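Local coordinates for acyl-CoA dehydrogenase domain protein Tcur3481 (Thermomonospora curvata, PDB 6WY9) that probably acts as an FAD-dependent acyl-CoA dehydrogenase and binds the flavin cofactor in a four-chain assembly, at residues B[13-18]-B[50-55]; B[72-77]-B[85-90]. All coordinates share one frame; numbering follows the deposited sequence.

Both contacts belong to the helical N-terminal part of the chain and follow one another in sequence, contact 1 closing before contact 2 opens. Their centres are about 10 Å apart, and contact 2 is the deeper, its centre about 6 Å from the centre of the chain against about 17 Å for contact 1. They also touch each other directly. Leu53 CD2 packs on Leu87 CD2, and Leu52 O lies 3.6 Å from Leu74 CD2, so the loop 50-55 bears on both helices of contact 2. In addition, a salt bridge joins Arg17 NH2 to Glu77 OE2. Neither contact borders the flavin site, whose residues, such as Arg249 and His317, come from later in the chain.

Contact 1 of 2, residues B[13-18]-B[50-55]; sequences QGLARQ and AGLLGV
Leu52 points its CD1 methyl at the flank of helix 5-23, where it lies 3.9 Å from Ala16 CA and 4.1 Å from Ala16 CB. The small alanine lets the methyl come down onto the backbone itself, against Ala16 N and CA. One residue back, Leu15 CG lies 4.1 Å from the same Leu52 CD1, the two leucine side chains set askew to each other. With CG anti to the backbone N (chi1 -172°), Leu15 reaches out over the loop and sets CD2 4.0 Å from Ala50 CB and 3.8 Å from Ala50 O. No hydrogen bond spans the two segments; apolar side chains make the contact, resting in part on backbone atoms.

The turn at Gly51 presents Ala50 and Leu52 to the helix. Helix 41-49 ends here in a Schellman motif, and the positive phi of Gly51 (82°) suits glycine, since a CB would press against the preceding carbonyl O. Farther out, Leu12 and Ile19 extend the bed for Leu52 along helix 5-23, while Leu74 and Glu77 pack on Ala16 from helix 67-80. Leu15 lies at the solvent edge, Leu52 inside. This is helix-to-loop packing within the all-helical N-terminal domain of the acyl-CoA dehydrogenase fold.

Contact 2 of 2, residues B[72-77]-B[85-90]; sequences CVLLEE and VPLWPT
Leu87 fits against two consecutive leucines of helix 67-80 and meets each in a different way. Toward Leu74 it stands at about a right angle: Leu87 CD1 touches Leu74 CG at 4.0 Å, and Leu74 CD2 lies close to both methyls of Leu87. Beside Leu75 it runs antiparallel, the two side chains passing one another with Leu75 CD2 3.7 Å from Leu87 CB. Leu74 swings CG anti to its own backbone N (chi1 175°), which carries CG and CD2 out to the methyls of Leu87.

Leu75 goes on to the next residue, crossing Trp88 at a slant. Its CD1 rests 3.9 Å from Trp88 CB, and its CD2 is 3.9 Å from Trp88 N. The indole itself leads away from helix 67-80, because chi1 of 79° places CG between the backbone N and the carbonyl carbon. Pro89 CD packs on one ring face, 3.3 Å above the plane and offset toward the rim, and NE1 donates to a bound glycerol, probably from the crystallisation liquor.

Branched leucines suit this buried seam, as their methyls pack closely and bring no polar side-chain atom into the interior. Pro86, at the N-cap position, is the centre of an inverse gamma turn closed by a weak bond from Leu87 N to Val85 O. Trp44 of helix 41-49 also packs on Leu87, and Ala226 and Val230 of helix 215-248 meet Leu75. The contact thus joins two successive helices of the N-terminal domain beside a long helix of the C-terminal bundle, as in the acyl-CoA dehydrogenase fold.

Contact 1 of 2, residues B[13-18]-B[50-55]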
ATOM      1  N   GLN B  13     -32.635  -6.277  10.344  1.00 56.47           N
ATOM      2  CA  GLN B  13     -31.340  -6.935  10.364  1.00 54.66           C
ATOM      3  C   GLN B  13     -31.398  -8.285  11.093  1.00 53.76           C
ATOM      4  O   GLN B  13     -30.841  -9.290  10.625  1.00 51.44           O
ATOM      5  CB  GLN B  13     -30.335  -5.991  11.010  1.00 59.43           C
ATOM      6  CG  GLN B  13     -28.966  -6.566  11.151  1.00 63.31           C
ATOM      7  CD  GLN B  13     -28.008  -5.560  11.736  1.00 69.54           C
ATOM      8  OE1 GLN B  13     -27.163  -5.025  11.032  1.00 70.14           O
ATOM      9  NE2 GLN B  13     -28.134  -5.298  13.027  1.00 74.60           N
ATOM     10  N   GLY B  14     -32.055  -8.327  12.249  1.00 53.47           N
ATOM     11  CA  GLY B  14     -32.152  -9.585  12.971  1.00 53.55           C
ATOM     12  C   GLY B  14     -32.896 -10.649  12.188  1.00 51.19           C
ATOM     13  O   GLY B  14     -32.517 -11.826  12.193  1.00 51.12           O
ATOM     14  N   LEU B  15     -33.974 -10.257  11.513  1.00 51.32           N
ATOM     15  CA  LEU B  15     -34.747 -11.219  10.735  1.00 51.36           C
ATOM     16  C   LEU B  15     -33.899 -11.786   9.602  1.00 49.73           C
ATOM     17  O   LEU B  15     -33.825 -13.011   9.411  1.00 49.68           O
ATOM     18  CB  LEU B  15     -36.011 -10.538  10.207  1.00 54.32           C
ATOM     19  CG  LEU B  15     -37.135 -11.290   9.510  1.00 57.55           C
ATOM     20  CD1 LEU B  15     -37.401 -12.607  10.223  1.00 60.43           C
ATOM     21  CD2 LEU B  15     -38.428 -10.412   9.449  1.00 61.62           C
ATOM     22  N   ALA B  16     -33.251 -10.901   8.836  1.00 46.26           N
ATOM     23  CA  ALA B  16     -32.402 -11.371   7.744  1.00 45.66           C
ATOM     24  C   ALA B  16     -31.294 -12.266   8.276  1.00 44.78           C
ATOM     25  O   ALA B  16     -31.003 -13.324   7.704  1.00 45.50           O
ATOM     26  CB  ALA B  16     -31.817 -10.191   6.972  1.00 42.34           C
ATOM     27  N   ARG B  17     -30.703 -11.883   9.399  1.00 46.71           N
ATOM     28  CA  ARG B  17     -29.628 -12.681   9.970  1.00 48.13           C
ATOM     29  C   ARG B  17     -30.095 -14.095  10.289  1.00 49.44           C
ATOM     30  O   ARG B  17     -29.376 -15.065  10.028  1.00 47.84           O
ATOM     31  CB  ARG B  17     -29.091 -12.003  11.220  1.00 53.15           C
ATOM     32  CG  ARG B  17     -27.959 -12.759  11.874  1.00 60.70           C
ATOM     33  CD  ARG B  17     -27.175 -11.811  12.809  1.00 71.27           C
ATOM     34  NE  ARG B  17     -26.375 -10.814  12.075  1.00 77.31           N
ATOM     35  CZ  ARG B  17     -25.914  -9.662  12.577  1.00 85.43           C
ATOM     36  NH1 ARG B  17     -26.164  -9.303  13.831  1.00 92.18           N
ATOM     37  NH2 ARG B  17     -25.199  -8.848  11.816  1.00 85.01           N
ATOM     38  N   GLN B  18     -31.294 -14.236  10.867  1.00 50.91           N
ATOM     39  CA  GLN B  18     -31.765 -15.564  11.231  1.00 53.18           C
ATOM     40  C   GLN B  18     -32.028 -16.395   9.987  1.00 50.98           C
ATOM     41  O   GLN B  18     -31.705 -17.590   9.937  1.00 51.21           O
ATOM     42  CB  GLN B  18     -33.043 -15.470  12.064  1.00 58.17           C
ATOM     43  CG  GLN B  18     -33.554 -16.840  12.503  1.00 63.43           C
ATOM     44  CD  GLN B  18     -32.623 -17.517  13.498  1.00 67.47           C
ATOM     45  OE1 GLN B  18     -32.031 -18.574  13.217  1.00 65.62           O
ATOM     46  NE2 GLN B  18     -32.471 -16.897  14.663  1.00 73.38           N
ATOM     47  N   ALA B  50     -41.067 -13.430   4.838  1.00 45.68           N
ATOM     48  CA  ALA B  50     -40.749 -12.548   5.951  1.00 49.96           C
ATOM     49  C   ALA B  50     -40.907 -11.068   5.597  1.00 53.52           C
ATOM     50  O   ALA B  50     -40.712 -10.207   6.468  1.00 55.12           O
ATOM     51  CB  ALA B  50     -39.310 -12.831   6.423  1.00 47.58           C
ATOM     52  N   GLY B  51     -41.257 -10.752   4.348  1.00 52.97           N
ATOM     53  CA  GLY B  51     -41.452  -9.379   3.949  1.00 52.67           C
ATOM     54  C   GLY B  51     -40.165  -8.672   3.616  1.00 51.19           C
ATOM     55  O   GLY B  51     -40.173  -7.453   3.391  1.00 51.60           O
ATOM     56  N   LEU B  52     -39.056  -9.411   3.544  1.00 46.53           N
ATOM     57  CA  LEU B  52     -37.775  -8.775   3.329  1.00 47.52           C
ATOM     58  C   LEU B  52     -37.566  -8.349   1.883  1.00 45.86           C
ATOM     59  O   LEU B  52     -36.767  -7.437   1.647  1.00 45.50           O
ATOM     60  CB  LEU B  52     -36.656  -9.716   3.798  1.00 48.13           C
ATOM     61  CG  LEU B  52     -36.652  -9.886   5.322  1.00 52.17           C
ATOM     62  CD1 LEU B  52     -35.691 -10.975   5.737  1.00 51.01           C
ATOM     63  CD2 LEU B  52     -36.200  -8.566   5.926  1.00 54.52           C
ATOM     64  N   LEU B  53     -38.265  -8.966   0.910  1.00 45.48           N
ATOM     65  CA  LEU B  53     -38.188  -8.444  -0.455  1.00 47.12           C
ATOM     66  C   LEU B  53     -38.972  -7.149  -0.578  1.00 49.62           C
ATOM     67  O   LEU B  53     -38.689  -6.324  -1.460  1.00 52.23           O
ATOM     68  CB  LEU B  53     -38.703  -9.475  -1.480  1.00 47.77           C
ATOM     69  CG  LEU B  53     -37.976 -10.838  -1.494  1.00 46.40           C
ATOM     70  CD1 LEU B  53     -38.597 -11.767  -2.536  1.00 48.79           C
ATOM     71  CD2 LEU B  53     -36.414 -10.745  -1.700  1.00 43.41           C
ATOM     72  N   GLY B  54     -39.971  -6.957   0.286  1.00 48.03           N
ATOM     73  CA  GLY B  54     -40.806  -5.785   0.185  1.00 49.49           C
ATOM     74  C   GLY B  54     -40.352  -4.618   1.010  1.00 50.78           C
ATOM     75  O   GLY B  54     -40.853  -3.499   0.823  1.00 53.04           O
ATOM     76  N   VAL B  55     -39.395  -4.847   1.912  1.00 50.26           N
ATOM     77  CA  VAL B  55     -39.084  -3.833   2.917  1.00 53.23           C
ATOM     78  C   VAL B  55     -38.582  -2.548   2.258  1.00 51.67           C
ATOM     79  O   VAL B  55     -38.983  -1.450   2.653  1.00 52.71           O
ATOM     80  CB  VAL B  55     -38.100  -4.390   3.975  1.00 53.51           C
ATOM     81  CG1 VAL B  55     -36.733  -4.602   3.396  1.00 50.76           C
ATOM     82  CG2 VAL B  55     -38.036  -3.465   5.145  1.00 57.11           C
TER

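Contact 2 of 2, residues B[72-77]-B[85-90]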
ATOM      1  N   CYS B  72     -29.832  -1.676   1.862  1.00 44.66           N
ATOM      2  CA  CYS B  72     -28.425  -1.848   2.238  1.00 43.72           C
ATOM      3  C   CYS B  72     -28.280  -2.692   3.505  1.00 44.35           C
ATOM      4  O   CYS B  72     -27.319  -3.461   3.637  1.00 44.28           O
ATOM      5  CB  CYS B  72     -27.766  -0.489   2.394  1.00 45.08           C
ATOM      6  SG  CYS B  72     -27.482   0.315   0.745  1.00 49.69           S
ATOM      7  N   VAL B  73     -29.217  -2.568   4.452  1.00 44.72           N
ATOM      8  CA  VAL B  73     -29.159  -3.397   5.653  1.00 43.81           C
ATOM      9  C   VAL B  73     -29.322  -4.857   5.271  1.00 43.46           C
ATOM     10  O   VAL B  73     -28.565  -5.724   5.718  1.00 40.83           O
ATOM     11  CB  VAL B  73     -30.227  -2.938   6.675  1.00 45.81           C
ATOM     12  CG1 VAL B  73     -30.385  -3.921   7.825  1.00 46.31           C
ATOM     13  CG2 VAL B  73     -29.853  -1.587   7.232  1.00 46.67           C
ATOM     14  N   LEU B  74     -30.288  -5.142   4.391  1.00 42.17           N
ATOM     15  CA  LEU B  74     -30.487  -6.515   3.934  1.00 42.00           C
ATOM     16  C   LEU B  74     -29.276  -7.040   3.156  1.00 40.74           C
ATOM     17  O   LEU B  74     -28.875  -8.196   3.341  1.00 40.21           O
ATOM     18  CB  LEU B  74     -31.743  -6.599   3.070  1.00 42.87           C
ATOM     19  CG  LEU B  74     -32.043  -7.938   2.402  1.00 43.22           C
ATOM     20  CD1 LEU B  74     -32.405  -9.046   3.441  1.00 42.62           C
ATOM     21  CD2 LEU B  74     -33.170  -7.775   1.364  1.00 44.06           C
ATOM     22  N   LEU B  75     -28.707  -6.228   2.249  1.00 40.58           N
ATOM     23  CA  LEU B  75     -27.566  -6.684   1.453  1.00 39.54           C
ATOM     24  C   LEU B  75     -26.337  -6.927   2.317  1.00 40.32           C
ATOM     25  O   LEU B  75     -25.502  -7.794   2.000  1.00 38.90           O
ATOM     26  CB  LEU B  75     -27.231  -5.651   0.343  1.00 38.17           C
ATOM     27  CG  LEU B  75     -28.314  -5.548  -0.747  1.00 38.58           C
ATOM     28  CD1 LEU B  75     -27.932  -4.537  -1.847  1.00 39.87           C
ATOM     29  CD2 LEU B  75     -28.644  -6.954  -1.334  1.00 38.35           C
ATOM     30  N   GLU B  76     -26.152  -6.097   3.347  1.00 40.23           N
ATOM     31  CA  GLU B  76     -25.011  -6.289   4.216  1.00 41.84           C
ATOM     32  C   GLU B  76     -25.123  -7.617   4.966  1.00 39.47           C
ATOM     33  O   GLU B  76     -24.143  -8.376   5.053  1.00 39.79           O
ATOM     34  CB  GLU B  76     -24.872  -5.108   5.182  1.00 44.43           C
ATOM     35  CG  GLU B  76     -23.717  -5.307   6.144  1.00 48.86           C
ATOM     36  CD  GLU B  76     -23.520  -4.160   7.146  1.00 55.89           C
ATOM     37  OE1 GLU B  76     -24.286  -3.173   7.128  1.00 58.00           O
ATOM     38  OE2 GLU B  76     -22.579  -4.259   7.967  1.00 60.02           O
ATOM     39  N   GLU B  77     -26.299  -7.930   5.509  1.00 39.01           N
ATOM     40  CA  GLU B  77     -26.464  -9.263   6.097  1.00 42.29           C
ATOM     41  C   GLU B  77     -26.273 -10.357   5.066  1.00 42.15           C
ATOM     42  O   GLU B  77     -25.740 -11.420   5.387  1.00 42.33           O
ATOM     43  CB  GLU B  77     -27.851  -9.456   6.723  1.00 43.49           C
ATOM     44  CG  GLU B  77     -27.932  -8.962   8.101  1.00 48.12           C
ATOM     45  CD  GLU B  77     -26.853  -9.509   9.040  1.00 49.35           C
ATOM     46  OE1 GLU B  77     -26.619 -10.740   9.197  1.00 50.15           O
ATOM     47  OE2 GLU B  77     -26.265  -8.653   9.667  1.00 51.15           O
ATOM     48  N   VAL B  85     -28.548 -15.697  -3.280  1.00 40.67           N
ATOM     49  CA  VAL B  85     -29.810 -15.224  -3.881  1.00 40.95           C
ATOM     50  C   VAL B  85     -29.553 -13.892  -4.576  1.00 40.02           C
ATOM     51  O   VAL B  85     -28.753 -13.082  -4.121  1.00 37.13           O
ATOM     52  CB  VAL B  85     -30.935 -15.033  -2.826  1.00 41.11           C
ATOM     53  CG1 VAL B  85     -31.667 -16.318  -2.529  1.00 43.93           C
ATOM     54  CG2 VAL B  85     -30.380 -14.424  -1.524  1.00 40.93           C
ATOM     55  N   PRO B  86     -30.279 -13.633  -5.690  1.00 40.58           N
ATOM     56  CA  PRO B  86     -29.976 -12.404  -6.464  1.00 39.90           C
ATOM     57  C   PRO B  86     -30.703 -11.172  -5.923  1.00 42.01           C
ATOM     58  O   PRO B  86     -31.558 -10.566  -6.587  1.00 40.25           O
ATOM     59  CB  PRO B  86     -30.448 -12.790  -7.866  1.00 39.80           C
ATOM     60  CG  PRO B  86     -31.751 -13.547  -7.552  1.00 40.96           C
ATOM     61  CD  PRO B  86     -31.347 -14.429  -6.332  1.00 40.58           C
ATOM     62  N   LEU B  87     -30.386 -10.794  -4.681  1.00 41.37           N
ATOM     63  CA  LEU B  87     -31.103  -9.668  -4.087  1.00 42.36           C
ATOM     64  C   LEU B  87     -30.722  -8.349  -4.761  1.00 42.11           C
ATOM     65  O   LEU B  87     -31.600  -7.541  -5.094  1.00 42.31           O
ATOM     66  CB  LEU B  87     -30.832  -9.611  -2.577  1.00 41.61           C
ATOM     67  CG  LEU B  87     -31.525 -10.683  -1.719  1.00 40.55           C
ATOM     68  CD1 LEU B  87     -30.906 -10.675  -0.276  1.00 40.12           C
ATOM     69  CD2 LEU B  87     -33.035 -10.485  -1.646  1.00 42.10           C
ATOM     70  N   TRP B  88     -29.420  -8.107  -4.984  1.00 38.56           N
ATOM     71  CA  TRP B  88     -29.177  -6.766  -5.517  1.00 41.25           C
ATOM     72  C   TRP B  88     -29.660  -6.645  -6.966  1.00 41.06           C
ATOM     73  O   TRP B  88     -30.289  -5.631  -7.299  1.00 41.26           O
ATOM     74  CB  TRP B  88     -27.708  -6.307  -5.330  1.00 41.18           C
ATOM     75  CG  TRP B  88     -26.666  -6.840  -6.281  1.00 43.80           C
ATOM     76  CD1 TRP B  88     -25.791  -7.880  -6.057  1.00 45.05           C
ATOM     77  CD2 TRP B  88     -26.359  -6.339  -7.599  1.00 43.69           C
ATOM     78  NE1 TRP B  88     -24.988  -8.063  -7.164  1.00 45.34           N
ATOM     79  CE2 TRP B  88     -25.331  -7.149  -8.126  1.00 45.67           C
ATOM     80  CE3 TRP B  88     -26.895  -5.322  -8.400  1.00 44.77           C
ATOM     81  CZ2 TRP B  88     -24.796  -6.942  -9.417  1.00 46.72           C
ATOM     82  CZ3 TRP B  88     -26.372  -5.123  -9.671  1.00 46.44           C
ATOM     83  CH2 TRP B  88     -25.334  -5.926 -10.163  1.00 47.38           C
ATOM     84  N   PRO B  89     -29.497  -7.645  -7.845  1.00 42.00           N
ATOM     85  CA  PRO B  89     -30.056  -7.459  -9.203  1.00 44.63           C
ATOM     86  C   PRO B  89     -31.566  -7.244  -9.194  1.00 46.14           C
ATOM     87  O   PRO B  89     -32.063  -6.315  -9.840  1.00 47.30           O
ATOM     88  CB  PRO B  89     -29.643  -8.744  -9.944  1.00 44.89           C
ATOM     89  CG  PRO B  89     -28.429  -9.252  -9.179  1.00 42.49           C
ATOM     90  CD  PRO B  89     -28.785  -8.933  -7.718  1.00 41.00           C
ATOM     91  N   THR B  90     -32.317  -8.061  -8.454  1.00 45.56           N
ATOM     92  CA  THR B  90     -33.768  -7.914  -8.450  1.00 43.92           C
ATOM     93  C   THR B  90     -34.196  -6.608  -7.796  1.00 44.53           C
ATOM     94  O   THR B  90     -35.079  -5.913  -8.319  1.00 44.39           O
ATOM     95  CB  THR B  90     -34.423  -9.101  -7.728  1.00 43.85           C
ATOM     96  OG1 THR B  90     -34.303 -10.266  -8.549  1.00 45.78           O
ATOM     97  CG2 THR B  90     -35.909  -8.851  -7.475  1.00 41.17           C
TER